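Local coordinates for protein pectate lyase/Amb allergen (Acidovorax citrulli, PDB 4HWV) that probably cleaves pectate in the plant cell wall by calcium-dependent beta-elimination, as a secreted enzyme of polysaccharide lyase family 1, at residues A12-A15 with G16-D19; T46-N49 with R50-I54; G132-G135 with N136-V140; L154-R157 with V158-S162. All coordinates share one frame; numbering follows the deposited sequence.

Contact 1: A12-A15 with G16-D19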
ATOM      1  N   ALA A  12      15.214 -22.988  10.233  1.00 10.67           N
ATOM      2  CA  ALA A  12      15.708 -21.616  10.254  1.00 10.92           C
ATOM      3  C   ALA A  12      16.319 -21.288  11.614  1.00 11.04           C
ATOM      4  O   ALA A  12      15.951 -21.884  12.623  1.00 12.54           O
ATOM      5  CB  ALA A  12      14.593 -20.654   9.923  1.00 11.03           C
ATOM      6  N   ALA A  13      17.252 -20.347  11.628  1.00 10.23           N
ATOM      7  CA  ALA A  13      17.949 -19.965  12.852  1.00 10.46           C
ATOM      8  C   ALA A  13      17.005 -19.310  13.861  1.00  9.85           C
ATOM      9  O   ALA A  13      16.042 -18.662  13.482  1.00 10.25           O
ATOM     10  CB  ALA A  13      19.105 -19.023  12.523  1.00 11.19           C
ATOM     11  N   PRO A  14      17.288 -19.466  15.159  1.00  9.72           N
ATOM     12  CA  PRO A  14      16.520 -18.734  16.166  1.00  9.71           C
ATOM     13  C   PRO A  14      16.568 -17.231  15.902  1.00  9.13           C
ATOM     14  O   PRO A  14      17.588 -16.688  15.476  1.00  9.09           O
ATOM     15  CB  PRO A  14      17.263 -19.063  17.466  1.00 10.98           C
ATOM     16  CG  PRO A  14      17.869 -20.386  17.220  1.00 11.53           C
ATOM     17  CD  PRO A  14      18.289 -20.359  15.771  1.00 10.42           C
ATOM     18  N   ALA A  15      15.460 -16.557  16.163  1.00  8.67           N
ATOM     19  CA  ALA A  15      15.394 -15.111  15.991  1.00  8.87           C
ATOM     20  C   ALA A  15      16.526 -14.420  16.751  1.00  8.76           C
ATOM     21  O   ALA A  15      16.834 -14.771  17.896  1.00 10.35           O
ATOM     22  CB  ALA A  15      14.062 -14.606  16.473  1.00  9.08           C
ATOM     23  N   GLY A  16      17.154 -13.441  16.109  1.00  7.66           N
ATOM     24  CA  GLY A  16      18.210 -12.685  16.752  1.00  8.35           C
ATOM     25  C   GLY A  16      19.576 -13.330  16.730  1.00  8.62           C
ATOM     26  O   GLY A  16      20.483 -12.847  17.407  1.00 10.39           O
ATOM     27  N   SER A  17      19.758 -14.388  15.947  1.00  8.09           N
ATOM     28  CA  SER A  17      21.012 -15.129  15.989  1.00  9.12           C
ATOM     29  C   SER A  17      21.787 -15.213  14.675  1.00  8.02           C
ATOM     30  O   SER A  17      22.948 -15.613  14.693  1.00  9.36           O
ATOM     31  CB  SER A  17      20.774 -16.541  16.515  1.00 10.20           C
ATOM     32  OG  SER A  17      20.218 -17.379  15.514  1.00 10.45           O
ATOM     33  N   ILE A  18      21.192 -14.854  13.536  1.00  7.20           N
ATOM     34  CA  ILE A  18      21.935 -14.971  12.283  1.00  7.54           C
ATOM     35  C   ILE A  18      23.235 -14.147  12.312  1.00  6.30           C
ATOM     36  O   ILE A  18      23.317 -13.110  12.976  1.00  5.41           O
ATOM     37  CB  ILE A  18      21.065 -14.552  11.060  1.00  8.58           C
ATOM     38  CG1 ILE A  18      21.655 -15.069   9.750  1.00 10.56           C
ATOM     39  CG2 ILE A  18      20.850 -13.034  11.008  1.00  8.17           C
ATOM     40  CD1 ILE A  18      21.561 -16.572   9.573  1.00 11.98           C
ATOM     41  N   ASP A  19      24.247 -14.620  11.598  1.00  5.59           N
ATOM     42  CA  ASP A  19      25.498 -13.880  11.495  1.00  6.04           C
ATOM     43  C   ASP A  19      25.674 -13.251  10.120  1.00  5.49           C
ATOM     44  O   ASP A  19      24.699 -13.072   9.396  1.00  5.93           O
ATOM     45  CB  ASP A  19      26.691 -14.760  11.889  1.00  7.61           C
ATOM     46  CG  ASP A  19      26.883 -15.956  10.969  1.00 11.16           C
ATOM     47  OD1 ASP A  19      26.241 -16.040   9.913  1.00 13.13           O
ATOM     48  OD2 ASP A  19      27.709 -16.801  11.299  1.00 14.60           O
TER
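S17 reaches back across A15 and G16 to P14, and its side chain carries most of the contact. Start at CB, which faces the 12-15 segment and lies 3.4 Å from P14 O. One bond further on, OG swings in between the backbone N and the carbonyl carbon of its own residue (chi1 78°), which turns it back over the bend and brings it 2.7 Å from P14 O as a hydrogen-bond donor. It approaches that oxygen from the side of the C=O direction, at 133°, and only 16° from the carbonyl plane. At the tip, OG also has carbon around it: P14 CD and A13 CB each come within 3.6 Å, so the hydroxyl rests against the proline ring and the alanine methyl, which lie next to each other on one side of it.

The same P14 O takes a second bond, a weak one, from S17 N at 3.2 Å. One residue therefore grips one carbonyl through both its backbone and its side chain, and the hydroxyl bond probably holds the serine in this rotation. Outside the bend, the carboxylate of E484 collects G16 N and I18 N, while the backbone of A13 pairs with L483 and G485.

From P14 to S17 the chain makes a type II beta turn, with A15 and G16 at its two corners and G16 at the positive phi usual for the second corner of that turn. It lies in the N-terminal loop region ahead of strand 44-47, away from the calcium site.

Contact 2: T46-N49 with R50-I54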
ATOM      1  N   THR A  46      20.800  -3.875  19.628  1.00  4.94           N
ATOM      2  CA  THR A  46      19.455  -4.146  19.117  1.00  5.38           C
ATOM      3  C   THR A  46      18.727  -2.801  19.091  1.00  4.91           C
ATOM      4  O   THR A  46      18.650  -2.118  20.113  1.00  6.33           O
ATOM      5  CB  THR A  46      18.699  -5.144  19.994  1.00  6.52           C
ATOM      6  OG1 THR A  46      19.449  -6.347  20.073  1.00  9.62           O
ATOM      7  CG2 THR A  46      17.318  -5.444  19.414  1.00  6.34           C
ATOM      8  N   VAL A  47      18.225  -2.414  17.912  1.00  4.24           N
ATOM      9  CA  VAL A  47      17.630  -1.095  17.735  1.00  4.02           C
ATOM     10  C   VAL A  47      16.202  -1.185  17.194  1.00  4.25           C
ATOM     11  O   VAL A  47      15.868  -2.082  16.415  1.00  4.97           O
ATOM     12  CB  VAL A  47      18.513  -0.229  16.784  1.00  4.06           C
ATOM     13  CG1 VAL A  47      19.926  -0.115  17.354  1.00  5.36           C
ATOM     14  CG2 VAL A  47      18.567  -0.787  15.375  1.00  4.75           C
ATOM     15  N   ALA A  48      15.372  -0.232  17.609  1.00  4.26           N
ATOM     16  CA  ALA A  48      13.934  -0.288  17.340  1.00  4.91           C
ATOM     17  C   ALA A  48      13.370   1.049  16.844  1.00  5.06           C
ATOM     18  O   ALA A  48      12.161   1.176  16.624  1.00  6.66           O
ATOM     19  CB  ALA A  48      13.165  -0.761  18.588  1.00  5.85           C
ATOM     20  N   ASN A  49      14.235   2.047  16.660  1.00  4.00           N
ATOM     21  CA  ASN A  49      13.792   3.341  16.143  1.00  4.01           C
ATOM     22  C   ASN A  49      14.967   4.074  15.527  1.00  3.46           C
ATOM     23  O   ASN A  49      16.131   3.621  15.621  1.00  3.96           O
ATOM     24  CB  ASN A  49      13.098   4.177  17.245  1.00  4.70           C
ATOM     25  CG  ASN A  49      14.049   4.579  18.364  1.00  5.06           C
ATOM     26  OD1 ASN A  49      15.056   5.228  18.114  1.00  4.70           O
ATOM     27  ND2 ASN A  49      13.706   4.225  19.611  1.00  5.78           N
ATOM     28  N   ARG A  50      14.677   5.199  14.880  1.00  3.62           N
ATOM     29  CA  ARG A  50      15.676   5.924  14.122  1.00  3.86           C
ATOM     30  C   ARG A  50      16.826   6.432  14.999  1.00  3.36           C
ATOM     31  O   ARG A  50      17.996   6.394  14.594  1.00  3.96           O
ATOM     32  CB  ARG A  50      15.004   7.087  13.398  1.00  3.97           C
ATOM     33  CG  ARG A  50      15.955   7.950  12.543  1.00  3.80           C
ATOM     34  CD  ARG A  50      15.205   9.072  11.791  1.00  4.18           C
ATOM     35  NE  ARG A  50      16.120   9.875  10.989  1.00  3.75           N
ATOM     36  CZ  ARG A  50      16.887  10.846  11.490  1.00  3.56           C
ATOM     37  NH1 ARG A  50      16.831  11.142  12.797  1.00  4.81           N
ATOM     38  NH2 ARG A  50      17.726  11.509  10.689  1.00  4.58           N
ATOM     39  N   ASN A  51      16.498   6.923  16.196  1.00  3.70           N
ATOM     40  CA  ASN A  51      17.539   7.415  17.095  1.00  4.32           C
ATOM     41  C   ASN A  51      18.504   6.306  17.509  1.00  4.03           C
ATOM     42  O   ASN A  51      19.730   6.485  17.473  1.00  4.50           O
ATOM     43  CB  ASN A  51      16.945   8.068  18.351  1.00  5.05           C
ATOM     44  CG  ASN A  51      16.296   9.418  18.072  1.00  4.78           C
ATOM     45  OD1 ASN A  51      16.564  10.055  17.067  1.00  4.92           O
ATOM     46  ND2 ASN A  51      15.483   9.886  19.005  1.00  5.67           N
ATOM     47  N   GLU A  52      17.959   5.153  17.893  1.00  4.01           N
ATOM     48  CA  GLU A  52      18.801   4.024  18.298  1.00  3.46           C
ATOM     49  C   GLU A  52      19.661   3.515  17.157  1.00  3.72           C
ATOM     50  O   GLU A  52      20.835   3.193  17.341  1.00  4.44           O
ATOM     51  CB  GLU A  52      17.947   2.890  18.840  1.00  4.36           C
ATOM     52  CG  GLU A  52      17.230   3.243  20.163  1.00  5.41           C
ATOM     53  CD  GLU A  52      16.337   2.127  20.668  1.00  7.17           C
ATOM     54  OE1 GLU A  52      16.200   1.102  19.982  1.00  7.08           O
ATOM     55  OE2 GLU A  52      15.775   2.264  21.775  1.00  8.44           O
ATOM     56  N   LEU A  53      19.077   3.455  15.961  1.00  3.99           N
ATOM     57  CA  LEU A  53      19.834   3.026  14.784  1.00  3.72           C
ATOM     58  C   LEU A  53      21.027   3.970  14.539  1.00  4.23           C
ATOM     59  O   LEU A  53      22.163   3.523  14.336  1.00  4.73           O
ATOM     60  CB  LEU A  53      18.911   3.002  13.562  1.00  4.06           C
ATOM     61  CG  LEU A  53      19.625   2.747  12.235  1.00  4.83           C
ATOM     62  CD1 LEU A  53      20.318   1.390  12.168  1.00  5.30           C
ATOM     63  CD2 LEU A  53      18.604   2.848  11.108  1.00  5.73           C
ATOM     64  N   ILE A  54      20.767   5.275  14.555  1.00  4.09           N
ATOM     65  CA  ILE A  54      21.839   6.252  14.368  1.00  4.18           C
ATOM     66  C   ILE A  54      22.912   6.137  15.459  1.00  3.72           C
ATOM     67  O   ILE A  54      24.103   6.140  15.157  1.00  4.13           O
ATOM     68  CB  ILE A  54      21.271   7.680  14.272  1.00  4.92           C
ATOM     69  CG1 ILE A  54      20.498   7.830  12.964  1.00  5.73           C
ATOM     70  CG2 ILE A  54      22.391   8.735  14.384  1.00  4.91           C
ATOM     71  CD1 ILE A  54      19.562   9.035  12.944  1.00  6.91           C
TER
HETATM   72  O   HOH W   1      16.193  -1.319  21.219  1.00 21.33           O
HETATM   73  O   HOH W   2      14.719   4.658  22.411  1.00 16.76           O
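The N-cap of helix 50-57 is N49, and its amide oxygen closes the first turn by accepting from E52 N. The OD1-to-N distance is 2.9 Å and the N-H points almost straight at the oxygen (168°), although the donor stands 33° from the amide's carbonyl plane. What puts OD1 there is the first torsion of N49: with CG between the backbone N and the carbonyl carbon (chi1 66°), the amide folds back over the start of the helix. N49 O takes L53 N as the first main-chain bond of the helix.

E52 answers from the other end. Its extended side chain runs back past the cap residue, and OE1 accepts from A48 N at 2.8 Å, nearly along the carboxylate C-O direction. This is therefore not a closed capping box: the glutamate holds the residue before the N-cap, and the buried N49 N has no partner in the model. The side chains of N49 and E52 cross at about a right angle, with ND2 3.5 Å from E52 CD, and one water accepts from ND2 while donating to OE2. A second water joins OE1 to T46 O.

In the right-handed parallel beta-helix of this family, strand 44-47 runs parallel to 79-83, and the turn at A48 sends the chain straight from that strand into the helix. On the buried side, V47 CB meets E52 CB at 3.8 Å and V47 CG2 lies 4.2 Å from L53 CB. V47 and L53 also both rest on I81 of the neighbouring strand.

Contact 3: G132-G135 with N136-V140; sequences GAWG and NARTV
The indole of W134, at the C-terminal end of helix 131-134, is covered on both faces: the guanidinium of R138 lies flat on one, joined there by a water, and V140 CG1 stands over the other, 4.2 Å from NE1 and displaced toward the rim. The stack is parallel, with planes 3° apart and centres 4.0 Å apart, and it is also an off-centre cation-pi contact, since R138 CZ sits 33° off the normal of the six-membered ring. Within the stack the closest pair is R138 NH2 and W134 CH2, at 3.4 Å. The two side chains cross at about a right angle. R138 gets there on a straight chain from CG to NE, launched from a first torsion (chi1 60°) that sets CG between its backbone N and carbonyl carbon.

G135, with positive phi, is the first residue to leave the helix, and the loop then curls round the tryptophan. At the indole edge, NE1 donates to R138 O at 3.1 Å, in the ring plane but from above the carbonyl plane of its acceptor; T139 O takes a weak second hydrogen bond from the same N-H, at 3.3 Å. W134 meets Y129 edge-to-face, and V140 of the loop packs on Y125 and Y129, so both the helix end and the loop lie against helix 118-129.

W134 O takes two waters. One is also bonded to A137 N; the other, the one over the ring, donates to W134 O at 2.7 Å and accepts from R138 NE at 2.8 Å, lying in the guanidinium plane at its edge.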
ATOM      1  N   GLY A 132       2.832  24.764 -19.928  1.00  9.96           N
ATOM      2  CA  GLY A 132       2.172  25.900 -20.556  1.00 10.77           C
ATOM      3  C   GLY A 132       2.626  27.256 -20.033  1.00 10.97           C
ATOM      4  O   GLY A 132       2.445  28.266 -20.704  1.00 12.70           O
ATOM      5  N   ALA A 133       3.217  27.290 -18.844  1.00 10.40           N
ATOM      6  CA  ALA A 133       3.685  28.528 -18.238  1.00 10.99           C
ATOM      7  C   ALA A 133       5.196  28.676 -18.378  1.00 11.50           C
ATOM      8  O   ALA A 133       5.680  29.751 -18.686  1.00 13.58           O
ATOM      9  CB  ALA A 133       3.299  28.577 -16.755  1.00 11.48           C
ATOM     10  N   TRP A 134       5.936  27.594 -18.148  1.00 10.91           N
ATOM     11  CA  TRP A 134       7.393  27.692 -18.054  1.00 10.34           C
ATOM     12  C   TRP A 134       8.089  27.272 -19.336  1.00 11.15           C
ATOM     13  O   TRP A 134       9.216  27.680 -19.600  1.00 12.79           O
ATOM     14  CB  TRP A 134       7.886  26.796 -16.916  1.00  9.42           C
ATOM     15  CG  TRP A 134       9.335  26.956 -16.584  1.00  8.85           C
ATOM     16  CD1 TRP A 134      10.366  26.162 -17.004  1.00  8.60           C
ATOM     17  CD2 TRP A 134       9.923  27.966 -15.742  1.00  9.58           C
ATOM     18  NE1 TRP A 134      11.561  26.620 -16.481  1.00  9.82           N
ATOM     19  CE2 TRP A 134      11.316  27.729 -15.710  1.00  9.32           C
ATOM     20  CE3 TRP A 134       9.406  29.064 -15.041  1.00  9.87           C
ATOM     21  CZ2 TRP A 134      12.205  28.543 -14.986  1.00  9.89           C
ATOM     22  CZ3 TRP A 134      10.290  29.869 -14.314  1.00 10.55           C
ATOM     23  CH2 TRP A 134      11.674  29.604 -14.296  1.00 10.55           C
ATOM     24  N   GLY A 135       7.414  26.452 -20.133  1.00 10.91           N
ATOM     25  CA  GLY A 135       8.044  25.813 -21.271  1.00 11.06           C
ATOM     26  C   GLY A 135       9.041  24.745 -20.860  1.00 10.86           C
ATOM     27  O   GLY A 135       9.087  24.303 -19.691  1.00 10.45           O
ATOM     28  N   ASN A 136       9.867  24.341 -21.819  1.00 12.04           N
ATOM     29  CA  ASN A 136      10.782  23.224 -21.642  1.00 13.05           C
ATOM     30  C   ASN A 136      12.219  23.573 -22.013  1.00 14.83           C
ATOM     31  O   ASN A 136      13.079  22.687 -22.142  1.00 16.67           O
ATOM     32  CB  ASN A 136      10.292  22.038 -22.459  1.00 13.45           C
ATOM     33  CG  ASN A 136       8.936  21.555 -22.003  1.00 13.36           C
ATOM     34  OD1 ASN A 136       7.896  21.983 -22.514  1.00 14.69           O
ATOM     35  ND2 ASN A 136       8.930  20.669 -21.019  1.00 12.94           N
ATOM     36  N   ALA A 137      12.487  24.865 -22.147  1.00 15.05           N
ATOM     37  CA  ALA A 137      13.782  25.317 -22.628  1.00 15.63           C
ATOM     38  C   ALA A 137      14.805  25.541 -21.535  1.00 15.00           C
ATOM     39  O   ALA A 137      15.980  25.754 -21.829  1.00 16.34           O
ATOM     40  CB  ALA A 137      13.627  26.582 -23.467  1.00 16.78           C
ATOM     41  N   ARG A 138      14.370  25.493 -20.276  1.00 13.53           N
ATOM     42  CA  ARG A 138      15.308  25.654 -19.181  1.00 12.86           C
ATOM     43  C   ARG A 138      14.787  24.958 -17.944  1.00 10.73           C
ATOM     44  O   ARG A 138      13.586  24.708 -17.815  1.00 10.14           O
ATOM     45  CB  ARG A 138      15.542  27.139 -18.888  1.00 15.29           C
ATOM     46  CG  ARG A 138      14.283  27.886 -18.488  1.00 17.73           C
ATOM     47  CD  ARG A 138      14.540  29.378 -18.287  1.00 20.13           C
ATOM     48  NE  ARG A 138      13.310  30.089 -17.948  1.00 22.51           N
ATOM     49  CZ  ARG A 138      13.246  31.138 -17.131  1.00 24.23           C
ATOM     50  NH1 ARG A 138      14.339  31.605 -16.550  1.00 25.22           N
ATOM     51  NH2 ARG A 138      12.077  31.713 -16.886  1.00 25.00           N
ATOM     52  N   THR A 139      15.710  24.646 -17.046  1.00  9.91           N
ATOM     53  CA  THR A 139      15.392  24.062 -15.758  1.00 10.09           C
ATOM     54  C   THR A 139      14.619  25.075 -14.910  1.00  9.08           C
ATOM     55  O   THR A 139      14.611  26.276 -15.205  1.00  9.19           O
ATOM     56  CB  THR A 139      16.676  23.661 -15.050  1.00 10.77           C
ATOM     57  OG1 THR A 139      17.540  24.801 -14.992  1.00 11.26           O
ATOM     58  CG2 THR A 139      17.376  22.543 -15.834  1.00 11.19           C
ATOM     59  N   VAL A 140      13.939  24.602 -13.868  1.00  9.37           N
ATOM     60  CA  VAL A 140      13.161  25.508 -13.043  1.00  9.94           C
ATOM     61  C   VAL A 140      14.046  26.311 -12.111  1.00  9.90           C
ATOM     62  O   VAL A 140      15.115  25.851 -11.689  1.00 10.26           O
ATOM     63  CB  VAL A 140      12.052  24.773 -12.240  1.00 10.65           C
ATOM     64  CG1 VAL A 140      11.056  24.107 -13.183  1.00  9.79           C
ATOM     65  CG2 VAL A 140      12.659  23.741 -11.286  1.00 12.10           C
TER
HETATM   66  O   HOH W   3      11.359  27.144 -21.293  1.00 26.90           O
HETATM   67  O   HOH W   4      10.608  29.853 -18.674  1.00 26.90           O

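Contact 4: L154-R157 with V158-S162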
ATOM      1  N   LEU A 154      15.790  19.492   3.962  1.00  4.92           N
ATOM      2  CA  LEU A 154      15.530  19.013   5.320  1.00  5.16           C
ATOM      3  C   LEU A 154      15.106  17.542   5.284  1.00  4.20           C
ATOM      4  O   LEU A 154      15.619  16.747   6.060  1.00  5.29           O
ATOM      5  CB  LEU A 154      14.490  19.893   6.031  1.00  5.94           C
ATOM      6  CG  LEU A 154      14.135  19.466   7.465  1.00  6.42           C
ATOM      7  CD1 LEU A 154      15.387  19.372   8.345  1.00  7.79           C
ATOM      8  CD2 LEU A 154      13.120  20.410   8.085  1.00  6.89           C
ATOM      9  N   GLN A 155      14.207  17.155   4.377  1.00  4.38           N
ATOM     10  CA  GLN A 155      13.852  15.739   4.303  1.00  3.61           C
ATOM     11  C   GLN A 155      15.070  14.861   4.007  1.00  4.03           C
ATOM     12  O   GLN A 155      15.226  13.805   4.615  1.00  4.40           O
ATOM     13  CB  GLN A 155      12.702  15.479   3.297  1.00  4.07           C
ATOM     14  CG  GLN A 155      12.306  14.003   3.266  1.00  3.84           C
ATOM     15  CD  GLN A 155      10.982  13.736   2.587  1.00  3.81           C
ATOM     16  OE1 GLN A 155      10.737  14.233   1.489  1.00  4.09           O
ATOM     17  NE2 GLN A 155      10.108  12.983   3.250  1.00  4.60           N
ATOM     18  N   ARG A 156      15.926  15.307   3.089  1.00  4.49           N
ATOM     19  CA  ARG A 156      17.146  14.564   2.781  1.00  5.40           C
ATOM     20  C   ARG A 156      17.972  14.299   4.037  1.00  5.80           C
ATOM     21  O   ARG A 156      18.440  13.180   4.270  1.00  6.55           O
ATOM     22  CB  ARG A 156      17.976  15.330   1.759  1.00  6.33           C
ATOM     23  CG  ARG A 156      19.209  14.568   1.329  1.00  7.59           C
ATOM     24  CD  ARG A 156      20.080  15.396   0.395  1.00  9.89           C
ATOM     25  NE  ARG A 156      19.483  15.675  -0.921  1.00 11.93           N
ATOM     26  CZ  ARG A 156      19.532  14.855  -1.972  1.00 13.87           C
ATOM     27  NH1 ARG A 156      20.104  13.664  -1.877  1.00 14.25           N
ATOM     28  NH2 ARG A 156      19.008  15.232  -3.133  1.00 15.14           N
ATOM     29  N   ARG A 157      18.121  15.328   4.869  1.00  5.91           N
ATOM     30  CA  ARG A 157      18.930  15.221   6.075  1.00  7.27           C
ATOM     31  C   ARG A 157      18.273  14.364   7.167  1.00  6.31           C
ATOM     32  O   ARG A 157      18.953  13.897   8.092  1.00  9.01           O
ATOM     33  CB  ARG A 157      19.265  16.617   6.575  1.00 11.25           C
ATOM     34  CG  ARG A 157      20.186  17.357   5.569  1.00 14.19           C
ATOM     35  CD  ARG A 157      20.388  18.842   5.849  1.00 16.72           C
ATOM     36  NE  ARG A 157      21.147  19.022   7.074  1.00 19.19           N
ATOM     37  CZ  ARG A 157      20.640  19.565   8.172  1.00 20.22           C
ATOM     38  NH1 ARG A 157      19.391  19.995   8.159  1.00 21.10           N
ATOM     39  NH2 ARG A 157      21.384  19.688   9.271  1.00 20.52           N
ATOM     40  N   VAL A 158      16.975  14.107   7.039  1.00  4.43           N
ATOM     41  CA  VAL A 158      16.276  13.235   7.964  1.00  4.59           C
ATOM     42  C   VAL A 158      16.293  11.784   7.470  1.00  3.70           C
ATOM     43  O   VAL A 158      16.621  10.869   8.218  1.00  4.97           O
ATOM     44  CB  VAL A 158      14.824  13.725   8.147  1.00  4.84           C
ATOM     45  CG1 VAL A 158      13.995  12.731   8.942  1.00  5.24           C
ATOM     46  CG2 VAL A 158      14.821  15.070   8.847  1.00  5.36           C
ATOM     47  N   VAL A 159      15.907  11.565   6.214  1.00  3.45           N
ATOM     48  CA  VAL A 159      15.648  10.203   5.766  1.00  3.42           C
ATOM     49  C   VAL A 159      16.905   9.472   5.295  1.00  3.85           C
ATOM     50  O   VAL A 159      16.876   8.250   5.139  1.00  4.14           O
ATOM     51  CB  VAL A 159      14.560  10.122   4.652  1.00  3.73           C
ATOM     52  CG1 VAL A 159      13.260  10.782   5.122  1.00  4.15           C
ATOM     53  CG2 VAL A 159      15.060  10.724   3.331  1.00  4.67           C
ATOM     54  N   THR A 160      17.991  10.214   5.047  1.00  4.04           N
ATOM     55  CA  THR A 160      19.251   9.600   4.616  0.50  3.96           C
ATOM     56  C   THR A 160      20.108   9.249   5.827  1.00  4.68           C
ATOM     57  O   THR A 160      20.359  10.118   6.670  1.00  6.30           O
ATOM     58  CB  THR A 160      20.054  10.542   3.710  0.50  3.12           C
ATOM     59  OG1 THR A 160      19.220  10.992   2.643  0.50  3.59           O
ATOM     60  CG2 THR A 160      21.223   9.820   3.112  0.50  2.98           C
ATOM     61  N   ILE A 161      20.552   7.993   5.900  1.00  4.65           N
ATOM     62  CA  ILE A 161      21.259   7.478   7.061  1.00  4.65           C
ATOM     63  C   ILE A 161      22.630   6.965   6.625  1.00  4.22           C
ATOM     64  O   ILE A 161      22.722   6.057   5.785  1.00  4.95           O
ATOM     65  CB  ILE A 161      20.475   6.314   7.718  1.00  5.52           C
ATOM     66  CG1 ILE A 161      19.039   6.726   8.074  1.00  6.65           C
ATOM     67  CG2 ILE A 161      21.233   5.788   8.933  1.00  7.25           C
ATOM     68  CD1 ILE A 161      18.929   7.803   9.149  1.00  7.31           C
ATOM     69  N   SER A 162      23.692   7.549   7.165  1.00  4.76           N
ATOM     70  CA  SER A 162      25.051   7.179   6.794  0.50  4.23           C
ATOM     71  C   SER A 162      25.478   5.858   7.448  1.00  4.59           C
ATOM     72  O   SER A 162      25.422   5.711   8.677  1.00  5.82           O
ATOM     73  CB  SER A 162      26.005   8.298   7.219  0.50  4.30           C
ATOM     74  OG  SER A 162      27.319   8.010   6.804  0.50  3.98           O
TER
HETATM   75  O   HOH W   5      20.366  11.560   0.092  1.00 15.95           O
HETATM   76  O   HOH W   6      20.954  11.225   9.032  1.00 23.45           O
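V159 and Q155 make the tight side of this helix end. Q155 O accepts from V159 N at 2.8 Å and V158 N at 3.0 Å; V158 N is shared between Q155 O and, weakly, L154 O, while V159 N keeps the regular i to i-4 bond. The V159 methyls close round Q155 O, CG2 at 3.3 Å, and CG1 lies 3.8 Å from Q155 CG. V158 CG2 comes within 3.3 Å of L154 O but meets L154 CD1 only loosely. Beyond its CG the Q155 chain leads away, and its amide is held by D208 and N90. R156 O is gripped twice as well: T160, the first residue past the helix, turns OG1 back beside its own backbone N (chi1 -53°) and donates from it at 2.8 Å, alongside the bond from T160 N.

The flank carrying the arginine ends is wetter. A water bridges T160 OG1 and R156 NH1, and a second sits by T160 O, near exposed R157. T160 has two conformers, so the hydroxyl bond and its water bridge are less certain than the backbone bond. R156 forms a salt bridge with E225, and its side chain ends about 9 Å from the bound calcium.

Helix 143-159 passes without a linker into strand 160-163, an outer strand of a parallel four-stranded sheet beside 182-185; helix 100-105 packs its Y103 against V158 and V159, and helix 50-57 packs against I161.

Overall arrangement
All four contacts are local and follow one another along the chain, so none nests in or crosses another. Contact 1 closes a turn in the N-terminal loop; contact 2, about 19 Å away between centres, joins strand 44-47 to helix 50-57. Contact 3 ends helix 131-134 in an outlying loop, about 54 Å from contact 1 between centres and on the opposite side of the chain's centre. After one further loop comes helix 143-159, whose end is contact 4. Only contacts 2 and 4 touch: R50 NH2 probably hydrogen-bonds V158 O, and I54 packs on I161, tying helix 50-57 to the end of helix 143-159 and the start of strand 160-163.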